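Local coordinates for PR domain zinc finger protein 2 (Homo sapiens, PDB 2QPW), which catalyses S-adenosyl-L-methionine-dependent methylation of histone H3K9 through the PR (SET-like) domain that this chain comprises, and may also regulate transcription through DNA binding, at residues 103-109 with 136-141; 111-115 with 126-131; 19-23 with 94-99. One frame throughout, in Å; residues are numbered along the deposited sequence. Where two conformers were deposited one is given.

How the contacts relate
Contacts 1 and 2 belong to one mixed sheet: strand 104-119, interrupted in its course, pairs in parallel with strand 138-139 in contact 1 and antiparallel with strand 122-127 in contact 2. Their centres are about 9 Å apart, and along the chain contact 2 is nested within the loop that contact 1 closes. Asn-113 ties them together, its OD1 lying 2.9 Å from Leu-138 N in a probable hydrogen bond. Contact 3, centred about 20 Å from contact 1 and 23 Å from contact 2, joins the N-terminal helix to the loop leading into strand 104-119. By analogy with SET domains, contact 1 probably lies in the knot-like region that borders the cofactor and lysine sites.

Contact 1: 103-109 with 136-141; sequences VNWACSG and ELLVWY
The Trp-105 side chain extends over 139-141, meeting Val-139, Trp-140 and Tyr-141. Its CB starts 4.0 Å from Val-139 O. The five-membered ring then lies over Val-139 CG1, which makes a CH-pi contact 16° off the ring normal; with chi1 at 70°, this methyl sits between the backbone N and carbonyl carbon of Val-139. Farther out, CE3 brings its edge to within 4.0 Å of Trp-140 CD1. At the far end CZ3 rests over one face of Tyr-141, 3.7 Å from CE1, with the two ring planes inclined at 58°. On the pyrrole side NE1 is bound by Val-74 O. Beneath the indole, parallel backbones are joined by Val-139 N to Asn-104 O (3.1 Å) and Ala-106 N to Val-139 O (2.9 Å). A water links Asn-104 N to Glu-136 OE2 and Leu-137 O, while Ser-36 also binds that carboxylate oxygen. The loop 106-109 passes over Trp-140: Gly-109 CA stands 3.8 Å from the centroid of its five-membered ring, and Tyr-141 CD2 covers the opposite face. This meeting of two distant stretches probably corresponds to the pseudoknot of SET domains, which in relatives borders the cofactor and lysine sites.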
loop_
_atom_site.group_PDB
_atom_site.type_symbol
_atom_site.label_atom_id
_atom_site.label_comp_id
_atom_site.label_asym_id
_atom_site.label_seq_id
_atom_site.Cartn_x
_atom_site.Cartn_y
_atom_site.Cartn_z
ATOM N N VAL A 103 -2.475 2.405 -0.183
ATOM C CA VAL A 103 -1.352 2.782 0.725
ATOM C C VAL A 103 -0.110 3.144 -0.115
ATOM O O VAL A 103 0.487 2.280 -0.824
ATOM C CB VAL A 103 -1.009 1.641 1.711
ATOM C CG1 VAL A 103 0.240 1.967 2.566
ATOM C CG2 VAL A 103 -2.235 1.278 2.585
ATOM N N ASN A 104 0.268 4.418 -0.072
ATOM C CA ASN A 104 1.425 4.881 -0.827
ATOM C C ASN A 104 2.753 4.389 -0.237
ATOM O O ASN A 104 2.817 3.989 0.920
ATOM C CB ASN A 104 1.409 6.417 -0.935
ATOM C CG ASN A 104 2.102 6.936 -2.198
ATOM O OD1 ASN A 104 2.665 6.162 -2.994
ATOM N ND2 ASN A 104 2.084 8.269 -2.376
ATOM N N TRP A 105 3.831 4.436 -1.043
ATOM C CA TRP A 105 5.156 4.016 -0.599
ATOM C C TRP A 105 5.926 5.217 -0.003
ATOM O O TRP A 105 5.886 6.336 -0.548
ATOM C CB TRP A 105 5.953 3.495 -1.800
ATOM C CG TRP A 105 5.523 2.177 -2.316
ATOM C CD1 TRP A 105 4.438 1.913 -3.132
ATOM C CD2 TRP A 105 6.144 0.918 -2.053
ATOM N NE1 TRP A 105 4.366 0.563 -3.396
ATOM C CE2 TRP A 105 5.400 -0.069 -2.749
ATOM C CE3 TRP A 105 7.275 0.529 -1.324
ATOM C CZ2 TRP A 105 5.772 -1.424 -2.752
ATOM C CZ3 TRP A 105 7.648 -0.812 -1.337
ATOM C CH2 TRP A 105 6.877 -1.771 -2.012
ATOM N N ALA A 106 6.650 4.962 1.091
ATOM C CA ALA A 106 7.579 5.919 1.653
ATOM C C ALA A 106 8.720 6.141 0.658
ATOM O O ALA A 106 9.043 5.238 -0.109
ATOM C CB ALA A 106 8.102 5.391 2.961
ATOM N N CYS A 107 9.269 7.365 0.630
ATOM C CA CYS A 107 10.420 7.695 -0.231
ATOM C C CYS A 107 11.683 7.294 0.457
ATOM O O CYS A 107 12.034 7.891 1.507
ATOM C CB CYS A 107 10.487 9.202 -0.500
ATOM S SG CYS A 107 9.228 9.715 -1.566
ATOM N N SER A 108 12.383 6.297 -0.102
ATOM C CA SER A 108 13.599 5.739 0.517
ATOM C C SER A 108 13.341 5.410 2.019
ATOM O O SER A 108 14.224 5.548 2.873
ATOM C CB SER A 108 14.790 6.710 0.394
ATOM O OG SER A 108 15.033 7.099 -0.950
ATOM N N GLY A 109 12.122 4.998 2.331
ATOM C CA GLY A 109 11.790 4.542 3.687
ATOM C C GLY A 109 11.467 5.628 4.676
ATOM O O GLY A 109 11.253 5.328 5.875
ATOM N N GLU A 136 -0.436 9.941 7.584
ATOM C CA GLU A 136 -0.572 9.077 6.371
ATOM C C GLU A 136 0.088 7.720 6.618
ATOM O O GLU A 136 1.202 7.662 7.175
ATOM C CB GLU A 136 0.045 9.752 5.115
ATOM C CG GLU A 136 -0.189 8.933 3.815
ATOM C CD GLU A 136 0.082 9.678 2.502
ATOM O OE1 GLU A 136 0.641 10.810 2.527
ATOM O OE2 GLU A 136 -0.247 9.121 1.414
ATOM N N LEU A 137 -0.597 6.643 6.207
ATOM C CA LEU A 137 -0.006 5.296 6.216
ATOM C C LEU A 137 0.922 5.154 5.001
ATOM O O LEU A 137 0.493 5.403 3.869
ATOM C CB LEU A 137 -1.082 4.195 6.182
ATOM C CG LEU A 137 -1.679 3.699 7.513
ATOM C CD1 LEU A 137 -2.310 4.856 8.260
ATOM C CD2 LEU A 137 -2.735 2.532 7.237
ATOM N N LEU A 138 2.171 4.759 5.264
ATOM C CA LEU A 138 3.228 4.620 4.219
ATOM C C LEU A 138 4.006 3.319 4.386
ATOM O O LEU A 138 4.592 3.049 5.429
ATOM C CB LEU A 138 4.224 5.790 4.266
ATOM C CG LEU A 138 3.627 7.162 3.993
ATOM C CD1 LEU A 138 4.687 8.289 4.192
ATOM C CD2 LEU A 138 3.028 7.298 2.560
ATOM N N VAL A 139 4.022 2.522 3.330
ATOM C CA VAL A 139 4.711 1.204 3.376
ATOM C C VAL A 139 6.120 1.317 2.795
ATOM O O VAL A 139 6.393 2.188 1.941
ATOM C CB VAL A 139 3.860 0.120 2.633
ATOM C CG1 VAL A 139 3.801 0.313 1.087
ATOM C CG2 VAL A 139 4.291 -1.332 3.023
ATOM N N TRP A 140 7.024 0.452 3.249
ATOM C CA TRP A 140 8.329 0.291 2.552
ATOM C C TRP A 140 8.812 -1.148 2.835
ATOM O O TRP A 140 8.113 -1.914 3.535
ATOM C CB TRP A 140 9.384 1.346 3.005
ATOM C CG TRP A 140 10.379 1.709 1.868
ATOM C CD1 TRP A 140 10.110 2.441 0.745
ATOM C CD2 TRP A 140 11.758 1.340 1.783
ATOM N NE1 TRP A 140 11.243 2.544 -0.053
ATOM C CE2 TRP A 140 12.264 1.869 0.564
ATOM C CE3 TRP A 140 12.612 0.591 2.605
ATOM C CZ2 TRP A 140 13.580 1.683 0.163
ATOM C CZ3 TRP A 140 13.952 0.410 2.198
ATOM C CH2 TRP A 140 14.410 0.950 0.987
ATOM N N TYR A 141 9.980 -1.527 2.299
ATOM C CA TYR A 141 10.517 -2.866 2.553
ATOM C C TYR A 141 10.959 -3.070 4.000
ATOM O O TYR A 141 11.180 -2.111 4.734
ATOM C CB TYR A 141 11.733 -3.146 1.632
ATOM C CG TYR A 141 11.440 -2.952 0.169
ATOM C CD1 TYR A 141 10.491 -3.719 -0.480
ATOM C CD2 TYR A 141 12.065 -1.937 -0.539
ATOM C CE1 TYR A 141 10.189 -3.499 -1.847
ATOM C CE2 TYR A 141 11.788 -1.714 -1.891
ATOM C CZ TYR A 141 10.845 -2.499 -2.530
ATOM O OH TYR A 141 10.585 -2.301 -3.865
HETATM O O HOH W 1 -1.007 6.375 1.773
HETATM O O HOH W 2 12.057 4.470 -2.359
#

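Contact 2: 111-115 with 126-131; sequences EQNLF and KTLKPI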
loop_
_atom_site.group_PDB
_atom_site.type_symbol
_atom_site.label_atom_id
_atom_site.label_comp_id
_atom_site.label_asym_id
_atom_site.label_seq_id
_atom_site.Cartn_x
_atom_site.Cartn_y
_atom_site.Cartn_z
ATOM N N GLU A 111 9.759 8.175 6.956
ATOM C CA GLU A 111 8.441 8.234 7.573
ATOM C C GLU A 111 7.672 6.946 7.261
ATOM O O GLU A 111 6.455 6.959 7.262
ATOM C CB GLU A 111 7.636 9.451 7.064
ATOM N N GLN A 112 8.380 5.845 7.003
ATOM C CA GLN A 112 7.701 4.530 6.838
ATOM C C GLN A 112 7.047 4.187 8.160
ATOM O O GLN A 112 7.703 4.320 9.214
ATOM C CB GLN A 112 8.728 3.427 6.468
ATOM C CG GLN A 112 8.248 1.954 6.688
ATOM C CD GLN A 112 9.343 0.888 6.469
ATOM O OE1 GLN A 112 10.551 1.179 6.542
ATOM N NE2 GLN A 112 8.916 -0.360 6.233
ATOM N N ASN A 113 5.783 3.748 8.138
ATOM C CA ASN A 113 5.160 3.210 9.355
ATOM C C ASN A 113 4.499 1.835 9.168
ATOM O O ASN A 113 3.861 1.325 10.111
ATOM C CB ASN A 113 4.165 4.220 9.996
ATOM C CG ASN A 113 3.167 4.790 8.996
ATOM O OD1 ASN A 113 2.765 4.108 8.068
ATOM N ND2 ASN A 113 2.756 6.068 9.195
ATOM N N LEU A 114 4.640 1.249 7.967
ATOM C CA LEU A 114 4.113 -0.114 7.694
ATOM C C LEU A 114 5.214 -0.965 7.084
ATOM O O LEU A 114 6.021 -0.427 6.308
ATOM C CB LEU A 114 2.919 -0.086 6.694
ATOM C CG LEU A 114 1.598 0.561 7.202
ATOM C CD1 LEU A 114 0.607 0.661 6.027
ATOM C CD2 LEU A 114 0.904 -0.200 8.343
ATOM N N PHE A 115 5.237 -2.267 7.405
ATOM C CA PHE A 115 6.163 -3.221 6.742
ATOM C C PHE A 115 5.394 -4.468 6.304
ATOM O O PHE A 115 4.353 -4.804 6.916
ATOM C CB PHE A 115 7.351 -3.622 7.632
ATOM C CG PHE A 115 6.983 -4.414 8.884
ATOM C CD1 PHE A 115 6.984 -5.814 8.876
ATOM C CD2 PHE A 115 6.683 -3.745 10.092
ATOM C CE1 PHE A 115 6.674 -6.546 10.040
ATOM C CE2 PHE A 115 6.362 -4.472 11.256
ATOM C CZ PHE A 115 6.361 -5.877 11.222
ATOM N N LYS A 126 1.956 -4.603 8.484
ATOM C CA LYS A 126 1.973 -4.501 9.953
ATOM C C LYS A 126 2.563 -3.142 10.335
ATOM O O LYS A 126 3.475 -2.658 9.651
ATOM C CB LYS A 126 2.789 -5.638 10.553
ATOM C CG LYS A 126 2.702 -5.711 12.070
ATOM C CD LYS A 126 3.423 -6.920 12.656
ATOM C CE LYS A 126 2.495 -8.057 12.935
ATOM N NZ LYS A 126 3.260 -9.112 13.690
ATOM N N THR A 127 2.045 -2.516 11.395
ATOM C CA THR A 127 2.588 -1.207 11.815
ATOM C C THR A 127 3.941 -1.369 12.535
ATOM O O THR A 127 4.110 -2.204 13.456
ATOM C CB THR A 127 1.610 -0.372 12.700
ATOM O OG1 THR A 127 1.320 -1.104 13.889
ATOM C CG2 THR A 127 0.266 -0.069 11.952
ATOM N N LEU A 128 4.896 -0.545 12.097
ATOM C CA LEU A 128 6.282 -0.564 12.542
ATOM C C LEU A 128 6.434 0.253 13.825
ATOM O O LEU A 128 7.371 0.060 14.617
ATOM C CB LEU A 128 7.131 0.041 11.409
ATOM C CG LEU A 128 8.648 0.140 11.507
ATOM C CD1 LEU A 128 9.271 -1.208 11.873
ATOM C CD2 LEU A 128 9.198 0.660 10.148
ATOM N N LYS A 129 5.523 1.211 13.995
ATOM C CA LYS A 129 5.522 2.161 15.106
ATOM C C LYS A 129 4.081 2.610 15.269
ATOM O O LYS A 129 3.271 2.380 14.346
ATOM C CB LYS A 129 6.429 3.362 14.806
ATOM C CG LYS A 129 6.052 4.212 13.604
ATOM C CD LYS A 129 7.287 4.976 13.104
ATOM C CE LYS A 129 6.921 6.355 12.610
ATOM N NZ LYS A 129 8.153 7.196 12.491
ATOM N N PRO A 130 3.722 3.200 16.431
ATOM C CA PRO A 130 2.376 3.779 16.580
ATOM C C PRO A 130 2.055 4.857 15.542
ATOM O O PRO A 130 2.933 5.617 15.124
ATOM C CB PRO A 130 2.395 4.383 18.004
ATOM C CG PRO A 130 3.524 3.671 18.694
ATOM C CD PRO A 130 4.534 3.360 17.661
ATOM N N ILE A 131 0.792 4.923 15.126
ATOM C CA ILE A 131 0.363 5.955 14.170
ATOM C C ILE A 131 -0.687 6.857 14.800
ATOM O O ILE A 131 -1.657 6.373 15.390
ATOM C CB ILE A 131 -0.146 5.350 12.827
ATOM C CG1 ILE A 131 0.963 4.487 12.207
ATOM C CG2 ILE A 131 -0.472 6.467 11.818
ATOM C CD1 ILE A 131 0.487 3.730 10.922
#
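One face of the Phe-115 ring takes the Lys-126 side chain and its edge meets Leu-128. Lys-126 CB stands 4.0 Å from the ring centroid, a CH-pi contact 23° off the normal, and the aliphatic chain runs beside the phenyl group in the same direction as far as CD, 3.4 Å from CZ. Leu-128 CB approaches near the ring plane, 4.0 Å from CD2. The Gln-112 and Leu-128 side chains cross at about a right angle, Leu-128 CD2 touching Gln-112 CD. Gln-112 NE2 donates to Leu-114 O, which lies in the amide plane, and also binds Tyr-141 O. The contact belongs to the beta hairpin of strands 104-119 and 122-127, where Phe-115 and Lys-126 form a hydrogen-bonded antiparallel pair, Phe-115 N to Lys-126 O and Lys-126 N to Phe-115 O, both 2.9 Å. Leu-114 and Thr-127 form the adjoining non-hydrogen-bonded pair, with Leu-114 CD2 against Thr-127 CG2. Beyond it, Leu-128 N donates to Asn-113 O with an N-H...O angle of 171°, the donor above the carbonyl plane. Asn-113 CG, turned between its backbone N and carbonyl carbon (chi1 50°), packs 3.5 Å from Ile-131 CD1; OD1 and ND2 serve Leu-138 N and Glu-136 O.

Contact 3: 19-23 with 94-99; sequences VPEHV and PEKGNW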
loop_
_atom_site.group_PDB
_atom_site.type_symbol
_atom_site.label_atom_id
_atom_site.label_comp_id
_atom_site.label_asym_id
_atom_site.label_seq_id
_atom_site.Cartn_x
_atom_site.Cartn_y
_atom_site.Cartn_z
ATOM N N VAL A 19 -12.772 5.681 -6.816
ATOM C CA VAL A 19 -12.471 4.454 -6.085
ATOM C C VAL A 19 -13.711 3.535 -6.249
ATOM O O VAL A 19 -14.850 4.047 -6.171
ATOM C CB VAL A 19 -12.220 4.751 -4.601
ATOM C CG1 VAL A 19 -11.978 3.440 -3.807
ATOM C CG2 VAL A 19 -11.043 5.736 -4.449
ATOM N N PRO A 20 -13.504 2.220 -6.505
ATOM C CA PRO A 20 -14.676 1.314 -6.565
ATOM C C PRO A 20 -15.514 1.370 -5.281
ATOM O O PRO A 20 -14.960 1.423 -4.184
ATOM C CB PRO A 20 -14.039 -0.078 -6.723
ATOM C CG PRO A 20 -12.712 0.182 -7.407
ATOM C CD PRO A 20 -12.242 1.500 -6.793
ATOM N N GLU A 21 -16.852 1.352 -5.409
ATOM C CA GLU A 21 -17.717 1.386 -4.238
ATOM C C GLU A 21 -17.417 0.273 -3.245
ATOM O O GLU A 21 -17.401 0.497 -2.035
ATOM C CB GLU A 21 -19.209 1.317 -4.646
ATOM C CG GLU A 21 -19.578 2.295 -5.747
ATOM C CD GLU A 21 -19.834 3.703 -5.229
ATOM O OE1 GLU A 21 -19.629 4.663 -6.028
ATOM O OE2 GLU A 21 -20.254 3.863 -4.055
ATOM N N HIS A 22 -17.186 -0.952 -3.727
ATOM C CA HIS A 22 -16.949 -2.050 -2.787
ATOM C C HIS A 22 -15.629 -1.914 -2.035
ATOM O O HIS A 22 -15.491 -2.427 -0.907
ATOM C CB HIS A 22 -17.052 -3.454 -3.455
ATOM C CG HIS A 22 -15.923 -3.769 -4.385
ATOM N ND1 HIS A 22 -15.892 -3.345 -5.695
ATOM C CD2 HIS A 22 -14.786 -4.487 -4.194
ATOM C CE1 HIS A 22 -14.786 -3.774 -6.271
ATOM N NE2 HIS A 22 -14.100 -4.474 -5.384
ATOM N N VAL A 23 -14.677 -1.183 -2.620
ATOM C CA VAL A 23 -13.412 -0.937 -1.910
ATOM C C VAL A 23 -13.601 0.008 -0.711
ATOM O O VAL A 23 -13.111 -0.257 0.415
ATOM C CB VAL A 23 -12.325 -0.472 -2.915
ATOM C CG1 VAL A 23 -11.103 0.014 -2.181
ATOM C CG2 VAL A 23 -11.991 -1.658 -3.861
ATOM N N PRO A 94 -7.910 -1.260 -9.896
ATOM C CA PRO A 94 -8.426 -1.326 -8.510
ATOM C C PRO A 94 -9.643 -2.253 -8.290
ATOM O O PRO A 94 -9.899 -2.663 -7.154
ATOM C CB PRO A 94 -8.821 0.118 -8.201
ATOM C CG PRO A 94 -9.055 0.764 -9.502
ATOM C CD PRO A 94 -8.131 0.058 -10.523
ATOM N N GLU A 95 -10.358 -2.586 -9.360
ATOM C CA GLU A 95 -11.405 -3.619 -9.311
ATOM C C GLU A 95 -10.903 -5.009 -8.919
ATOM O O GLU A 95 -11.704 -5.880 -8.547
ATOM C CB GLU A 95 -12.131 -3.699 -10.672
ATOM C CG GLU A 95 -12.905 -2.409 -11.028
ATOM C CD GLU A 95 -14.298 -2.289 -10.352
ATOM O OE1 GLU A 95 -14.737 -3.177 -9.589
ATOM O OE2 GLU A 95 -14.966 -1.264 -10.614
ATOM N N LYS A 96 -9.586 -5.239 -9.016
ATOM C CA LYS A 96 -8.985 -6.539 -8.722
ATOM C C LYS A 96 -8.328 -6.550 -7.344
ATOM O O LYS A 96 -7.810 -7.580 -6.919
ATOM C CB LYS A 96 -7.928 -6.922 -9.785
ATOM C CG LYS A 96 -8.486 -7.062 -11.250
ATOM C CD LYS A 96 -9.789 -7.884 -11.342
ATOM C CE LYS A 96 -10.281 -7.989 -12.796
ATOM N NZ LYS A 96 -9.321 -8.811 -13.589
ATOM N N GLY A 97 -8.331 -5.403 -6.665
ATOM C CA GLY A 97 -7.696 -5.280 -5.329
ATOM C C GLY A 97 -8.632 -4.757 -4.233
ATOM O O GLY A 97 -9.869 -4.788 -4.379
ATOM N N ASN A 98 -8.054 -4.350 -3.102
ATOM C CA ASN A 98 -8.835 -3.778 -1.997
ATOM C C ASN A 98 -8.183 -2.480 -1.488
ATOM O O ASN A 98 -7.312 -1.875 -2.187
ATOM C CB ASN A 98 -9.082 -4.783 -0.857
ATOM C CG ASN A 98 -7.782 -5.379 -0.314
ATOM O OD1 ASN A 98 -6.769 -4.678 -0.182
ATOM N ND2 ASN A 98 -7.777 -6.696 -0.094
ATOM N N TRP A 99 -8.577 -2.023 -0.293
ATOM C CA TRP A 99 -8.063 -0.702 0.142
ATOM C C TRP A 99 -6.539 -0.642 0.356
ATOM O O TRP A 99 -5.931 0.459 0.249
ATOM C CB TRP A 99 -8.821 -0.159 1.385
ATOM C CG TRP A 99 -8.546 -0.954 2.671
ATOM C CD1 TRP A 99 -9.297 -2.008 3.170
ATOM C CD2 TRP A 99 -7.494 -0.721 3.627
ATOM N NE1 TRP A 99 -8.750 -2.442 4.380
ATOM C CE2 TRP A 99 -7.663 -1.651 4.679
ATOM C CE3 TRP A 99 -6.409 0.208 3.707
ATOM C CZ2 TRP A 99 -6.794 -1.702 5.785
ATOM C CZ3 TRP A 99 -5.550 0.135 4.823
ATOM C CH2 TRP A 99 -5.745 -0.796 5.830
HETATM O O HOH W 3 -11.691 -6.197 -5.672
HETATM O O HOH W 4 -11.320 -2.572 0.612
#
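His-22 and Gly-97 are joined through a water molecule gripped by three groups. Its shortest bond is donated to Gly-97 O at 2.6 Å, and it gives a second hydrogen to Glu-95 O at 2.9 Å. His-22 NE2, with the water lying in the plane of its ring, completes the set at 3.0 Å. The two carbonyl groups thus fix the position of a solvent molecule that in turn anchors the imidazole edge. Another stretch of the same edge faces Glu-95: OE1 lies in the ring plane, 3.4 Å from CE1, and the carboxylate is rotated 36° from the ring. OE1 is too far from ND1 for direct contact, yet the nearby carboxylate might favour a protonated imidazole. One face of that ring rests on CG2 of the adjoining Val-23.

The contact joins the short N-terminal helix 21-25, with Pro-20 at its N-cap position, to a 3-10 turn at 94-96 in the loop between strands 85-90 and 104-119 of the SET fold. The two prolines cross at about a right angle, Pro-20 CD against Pro-94 CB at 3.9 Å, and Tyr-102 touches both. Val-23 presents both methyls to the backbone of 94-99. CG1, trans to the backbone N (chi1 170°), sits 3.8 Å from Trp-99 N; CG2 meets carbonyl oxygens instead, 3.8 Å from Gly-97 O and also near Pro-94 O. A second water donates to Val-23 O at 2.9 Å and accepts from Trp-99 N, so solvent also bridges the far end of the interface. Beyond it the Trp-99 ring meets Phe-57 edge-to-face, and Asn-98 ND2 binds Pro-59 O.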